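PDB 6JIF: branched-chain-amino-acid aminotransferase from Pseudomonas sp. UW4, which probably catalyses the reversible, pyridoxal-5'-phosphate-dependent transfer of amino groups between branched-chain amino acids and 2-oxo acids. Local coordinates for residues 226-231 with 236-241; 243-248 with 261-266. One frame throughout, in Å; residues are numbered along the deposited sequence.

Interaction 1. Residues 226-231 with 236-241; sequences DAIYLD and TKIEEV. With PLP (pyridoxal-5'-phosphate), chain D.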
# COMPACT_ATOMS: atom_id res chain seq x y z
N ASP B 226 -10.37 6.18 -17.12
CA ASP B 226 -9.91 5.95 -15.75
C ASP B 226 -10.80 6.75 -14.81
O ASP B 226 -11.71 7.47 -15.23
CB ASP B 226 -8.42 6.32 -15.57
CG ASP B 226 -7.70 5.42 -14.53
OD1 ASP B 226 -8.27 4.96 -13.51
OD2 ASP B 226 -6.49 5.20 -14.72
N ALA B 227 -10.52 6.59 -13.52
CA ALA B 227 -11.16 7.36 -12.46
C ALA B 227 -10.36 8.63 -12.21
O ALA B 227 -9.15 8.66 -12.38
CB ALA B 227 -11.20 6.54 -11.17
N ILE B 228 -11.07 9.67 -11.82
CA ILE B 228 -10.44 10.89 -11.33
C ILE B 228 -10.75 10.96 -9.84
O ILE B 228 -11.88 10.70 -9.41
CB ILE B 228 -10.95 12.14 -12.08
CG1 ILE B 228 -10.34 12.19 -13.48
CG2 ILE B 228 -10.53 13.41 -11.34
CD1 ILE B 228 -10.90 13.32 -14.38
N TYR B 229 -9.73 11.28 -9.05
CA TYR B 229 -9.78 11.33 -7.58
C TYR B 229 -9.85 12.77 -7.14
O TYR B 229 -9.10 13.62 -7.66
CB TYR B 229 -8.56 10.65 -6.96
CG TYR B 229 -8.49 9.21 -7.38
CD1 TYR B 229 -9.27 8.28 -6.73
CD2 TYR B 229 -7.72 8.81 -8.50
CE1 TYR B 229 -9.26 6.95 -7.13
CE2 TYR B 229 -7.71 7.48 -8.94
CZ TYR B 229 -8.51 6.56 -8.25
OH TYR B 229 -8.52 5.24 -8.63
N LEU B 230 -10.76 13.02 -6.20
CA LEU B 230 -10.94 14.32 -5.56
C LEU B 230 -10.21 14.34 -4.23
O LEU B 230 -9.81 13.30 -3.70
CB LEU B 230 -12.44 14.63 -5.36
CG LEU B 230 -13.27 14.59 -6.66
CD1 LEU B 230 -14.64 15.10 -6.33
CD2 LEU B 230 -12.70 15.43 -7.81
N ASP B 231 -10.12 15.53 -3.65
CA ASP B 231 -9.45 15.62 -2.33
C ASP B 231 -10.17 14.73 -1.32
O ASP B 231 -11.42 14.69 -1.29
CB ASP B 231 -9.39 17.06 -1.86
CG ASP B 231 -10.69 17.59 -1.41
OD1 ASP B 231 -11.51 17.91 -2.30
OD2 ASP B 231 -10.90 17.72 -0.20
N THR B 236 -14.35 17.92 -2.98
CA THR B 236 -14.73 19.11 -3.74
C THR B 236 -13.70 19.56 -4.77
O THR B 236 -14.01 20.45 -5.57
CB THR B 236 -15.05 20.28 -2.80
OG1 THR B 236 -13.90 20.61 -2.00
CG2 THR B 236 -16.25 19.92 -1.94
N LYS B 237 -12.49 19.00 -4.75
CA LYS B 237 -11.37 19.50 -5.56
C LYS B 237 -10.68 18.36 -6.29
O LYS B 237 -10.46 17.30 -5.70
CB LYS B 237 -10.35 20.25 -4.65
CG LYS B 237 -10.87 21.56 -4.09
CD LYS B 237 -10.00 22.08 -2.90
CE LYS B 237 -10.12 21.17 -1.70
NZ LYS B 237 -9.64 21.80 -0.39
N ILE B 238 -10.33 18.55 -7.56
CA ILE B 238 -9.61 17.51 -8.30
C ILE B 238 -8.20 17.35 -7.76
O ILE B 238 -7.49 18.34 -7.52
CB ILE B 238 -9.56 17.88 -9.79
CG1 ILE B 238 -10.98 17.86 -10.34
CG2 ILE B 238 -8.64 16.92 -10.60
CD1 ILE B 238 -11.10 18.37 -11.78
N GLU B 239 -7.76 16.11 -7.61
CA GLU B 239 -6.39 15.80 -7.22
C GLU B 239 -5.61 15.03 -8.27
O GLU B 239 -4.49 15.42 -8.58
CB GLU B 239 -6.38 15.03 -5.92
CG GLU B 239 -6.94 15.85 -4.78
CD GLU B 239 -6.08 15.73 -3.51
OE1 GLU B 239 -5.44 14.66 -3.34
OE2 GLU B 239 -6.05 16.72 -2.72
N GLU B 240 -6.18 13.95 -8.84
CA GLU B 240 -5.40 13.11 -9.75
C GLU B 240 -6.32 12.52 -10.80
O GLU B 240 -7.49 12.23 -10.53
CB GLU B 240 -4.68 11.92 -9.07
CG GLU B 240 -3.70 12.29 -7.97
CD GLU B 240 -2.35 12.69 -8.52
OE1 GLU B 240 -2.20 12.77 -9.77
OE2 GLU B 240 -1.44 12.89 -7.70
N VAL B 241 -5.74 12.24 -11.97
CA VAL B 241 -6.50 11.61 -13.07
C VAL B 241 -5.88 10.24 -13.25
O VAL B 241 -4.80 10.13 -13.84
CB VAL B 241 -6.41 12.44 -14.36
CG1 VAL B 241 -7.19 11.77 -15.55
CG2 VAL B 241 -6.90 13.87 -14.13
N1 PLP D . -0.03 11.10 -10.42
C2 PLP D . 0.13 9.91 -9.77
C2A PLP D . -0.93 9.55 -8.77
C3 PLP D . 1.25 9.12 -9.98
O3 PLP D . 1.41 7.96 -9.26
C4 PLP D . 2.23 9.52 -10.92
C4A PLP D . 3.56 8.81 -11.04
C5 PLP D . 2.01 10.74 -11.59
C6 PLP D . 0.91 11.50 -11.31
C5A PLP D . 2.89 11.29 -12.67
O4P PLP D . 4.19 11.40 -12.25
P PLP D . 5.34 11.53 -13.35
O1P PLP D . 5.04 12.69 -14.26
O2P PLP D . 6.57 11.82 -12.48
O3P PLP D . 5.47 10.26 -14.18
O HOH W 1 -9.53 19.43 1.22

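Interaction 2. Residues 243-248 with 261-266; sequences SANFFG and PSVLPG. With PLP (pyridoxal-5'-phosphate), chain D.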
# COMPACT_ATOMS: atom_id res chain seq x y z
N SER B 243 -3.45 7.59 -12.70
CA SER B 243 -2.12 7.74 -12.13
C SER B 243 -1.36 8.86 -12.83
O SER B 243 -0.16 8.76 -13.11
CB SER B 243 -1.36 6.41 -12.19
OG SER B 243 -2.23 5.34 -11.79
N ALA B 244 -2.07 9.96 -13.14
CA ALA B 244 -1.45 11.09 -13.83
C ALA B 244 -1.91 12.38 -13.16
O ALA B 244 -2.93 12.40 -12.47
CB ALA B 244 -1.84 11.13 -15.32
N ASN B 245 -1.15 13.46 -13.36
CA ASN B 245 -1.61 14.73 -12.80
C ASN B 245 -2.62 15.38 -13.73
O ASN B 245 -2.63 15.13 -14.94
CB ASN B 245 -0.46 15.68 -12.59
CG ASN B 245 0.46 15.21 -11.48
OD1 ASN B 245 1.64 14.98 -11.70
ND2 ASN B 245 -0.11 14.99 -10.31
N PHE B 246 -3.49 16.23 -13.14
CA PHE B 246 -4.49 16.99 -13.91
C PHE B 246 -3.91 18.35 -14.28
O PHE B 246 -3.19 18.95 -13.50
CB PHE B 246 -5.76 17.19 -13.08
CG PHE B 246 -6.81 18.06 -13.74
CD1 PHE B 246 -7.74 17.49 -14.62
CD2 PHE B 246 -6.88 19.42 -13.49
CE1 PHE B 246 -8.72 18.27 -15.26
CE2 PHE B 246 -7.90 20.21 -14.11
CZ PHE B 246 -8.78 19.64 -15.01
N PHE B 247 -4.24 18.84 -15.46
CA PHE B 247 -4.08 20.26 -15.71
C PHE B 247 -5.31 20.76 -16.49
O PHE B 247 -5.94 20.00 -17.23
CB PHE B 247 -2.76 20.59 -16.42
CG PHE B 247 -2.69 20.10 -17.83
CD1 PHE B 247 -3.22 20.85 -18.88
CD2 PHE B 247 -2.15 18.86 -18.11
CE1 PHE B 247 -3.17 20.38 -20.20
CE2 PHE B 247 -2.13 18.36 -19.42
CZ PHE B 247 -2.64 19.13 -20.47
N GLY B 248 -5.67 22.01 -16.23
CA GLY B 248 -6.67 22.70 -17.02
C GLY B 248 -6.05 23.93 -17.64
O GLY B 248 -5.11 24.50 -17.09
N PRO B 261 -1.37 18.53 -0.14
CA PRO B 261 -0.40 17.58 0.45
C PRO B 261 -0.54 16.15 -0.05
O PRO B 261 0.42 15.38 0.10
CB PRO B 261 -0.68 17.67 1.96
CG PRO B 261 -1.36 19.05 2.17
CD PRO B 261 -2.14 19.28 0.86
N SER B 262 -1.68 15.77 -0.67
CA SER B 262 -1.90 14.39 -1.11
C SER B 262 -1.73 14.18 -2.62
O SER B 262 -1.72 13.03 -3.05
CB SER B 262 -3.27 13.89 -0.66
OG SER B 262 -4.29 14.78 -1.10
N VAL B 263 -1.50 15.24 -3.39
CA VAL B 263 -1.17 15.10 -4.82
C VAL B 263 0.25 14.58 -5.01
O VAL B 263 1.22 15.07 -4.42
CB VAL B 263 -1.36 16.46 -5.52
CG1 VAL B 263 -0.91 16.43 -6.99
CG2 VAL B 263 -2.82 16.91 -5.47
N LEU B 264 0.42 13.65 -5.94
CA LEU B 264 1.74 13.15 -6.30
C LEU B 264 2.49 14.19 -7.13
O LEU B 264 1.99 14.61 -8.18
CB LEU B 264 1.60 11.84 -7.08
CG LEU B 264 2.82 10.92 -7.25
CD1 LEU B 264 3.79 11.52 -8.21
CD2 LEU B 264 3.58 10.57 -5.98
N PRO B 265 3.65 14.67 -6.69
CA PRO B 265 4.33 15.73 -7.44
C PRO B 265 5.03 15.19 -8.68
O PRO B 265 6.13 14.66 -8.59
CB PRO B 265 5.36 16.29 -6.43
CG PRO B 265 5.44 15.25 -5.38
CD PRO B 265 4.20 14.49 -5.33
N GLY B 266 4.34 15.23 -9.82
CA GLY B 266 4.86 14.56 -11.00
C GLY B 266 5.98 15.34 -11.66
O GLY B 266 6.01 16.57 -11.60
N1 PLP D . -0.03 11.10 -10.42
C2 PLP D . 0.13 9.91 -9.77
C2A PLP D . -0.93 9.55 -8.77
C3 PLP D . 1.25 9.12 -9.98
O3 PLP D . 1.41 7.96 -9.26
C4 PLP D . 2.23 9.52 -10.92
C4A PLP D . 3.56 8.81 -11.04
C5 PLP D . 2.01 10.74 -11.59
C6 PLP D . 0.91 11.50 -11.31
C5A PLP D . 2.89 11.29 -12.67
O4P PLP D . 4.19 11.40 -12.25
P PLP D . 5.34 11.53 -13.35
O1P PLP D . 5.04 12.69 -14.26
O2P PLP D . 6.57 11.82 -12.48
O3P PLP D . 5.47 10.26 -14.18

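Interaction 1. Residues 226-231 with 236-241
Tyr-229 and Glu-240 form the hydrogen-bonded pair of a short antiparallel hairpin; Glu-239 also faces Tyr-229 in a classic beta bulge, which shifts the register before Leu-230. Tyr-229 N reaches Glu-240 O at 2.8 Å, nearly straight (167°), whereas Tyr-229 O takes two donors, Glu-239 N at 2.8 Å and Glu-240 N at 3.2 Å. The close-packed part is apolar: Ile-228 and Val-241 lie side by side, CG1 to CG1 3.8 Å, while Leu-230 CD2 rests against Ile-238 CG1 at 3.9 Å. The side toward Thr-236 and Lys-237 is partly open, with a bridging water, though Asp-231 itself stays buried. With CG held between backbone N and carbonyl carbon (chi1 73°), Asp-231 presents OD1 to both Thr-236 N and Lys-237 N, each 2.9 Å away; OD2 bonds Thr-234 OG1 and accepts from a water 2.6 Å away, which in turn accepts from Lys-237 NZ. With an alanine here, both backbone N-H groups would probably lose their shared acceptor, leaving the turn free to shift. Glu-240 points its carboxylate away from the hairpin to the cofactor, with OE2 hydrogen-bonded to Leu-264 N. Strand 227-230 runs parallel to strand 185-189, whose Phe-187 touches Ile-228 and Val-241; helix 206-221 packs on Tyr-229, and Phe-246 of strand 245-250 meets Ile-238 and Val-241.

Interaction 2. Residues 243-248 with 261-266
In the PLP pocket, Asn-245 of strand 245-250 meets Leu-264 and Gly-266 in the loop that leads into helix 267-278. The contact is small and rests on one carboxamide. Its ND2 donates to Leu-264 O at 3.0 Å (N-H...O 154°), with the acceptor close to the amide plane and the donor in the carbonyl plane. CG is anti to the carbonyl carbon of Asn-245 (chi1 -69°), which carries the amide across to the loop while CG itself stays 3.7 Å from PLP C6. The other branch, OD1, comes to 3.3 Å from Gly-266 CA. Glycine suits this point, because a CB would project into OD1. Val-263 CG1 packs against ND2 at 3.7 Å.

The two segments grip the pyridine ring from opposite faces. Leu-264 lies over one face; its CG is anti to the backbone N (chi1 -164°), which lays CG over the ring, 3.6 Å from PLP C3, with CD1 reaching over C4. Beneath the other face, Ser-243 O approaches PLP C5 at 3.3 Å and Ala-244 CA approaches C6 at 3.5 Å. Ser-243 also packs on Val-159 of the second subunit. Gly-266 is the N-cap residue of helix 267-278, whose Ile-267 N and Thr-268 OG1 hydrogen-bond to PLP. The amide bond to Leu-264 O thus links the strand below the ring to the loop above it, and the apolar leucine face with backbone groups opposite is likely to restrict the ring's tilt, alongside the hydrogen bonds of PLP to Tyr-209, Arg-102 and Thr-305.

In the fold
Interactions 1 and 2 follow each other along the chain, their centres 9 Å apart, and strands 238-241 and 245-250 belong to one mixed sheet. Glu-240 joins them at the cofactor: OE1 stands 2.8 Å from PLP N1 and 3.1 Å from Asn-245 ND2, while OE2 probably accepts a hydrogen bond from Leu-264 N at 2.7 Å. The hairpin thus supplies the carboxylate at the pyridine nitrogen, as in other fold-type IV aminotransferases, and the loop of interaction 2 is likely to steady it through the bond from Leu-264 N. A second tie, Glu-239 OE1 to Ser-262 OG at 2.5 Å, probably a hydrogen bond, links the bulge to the same loop.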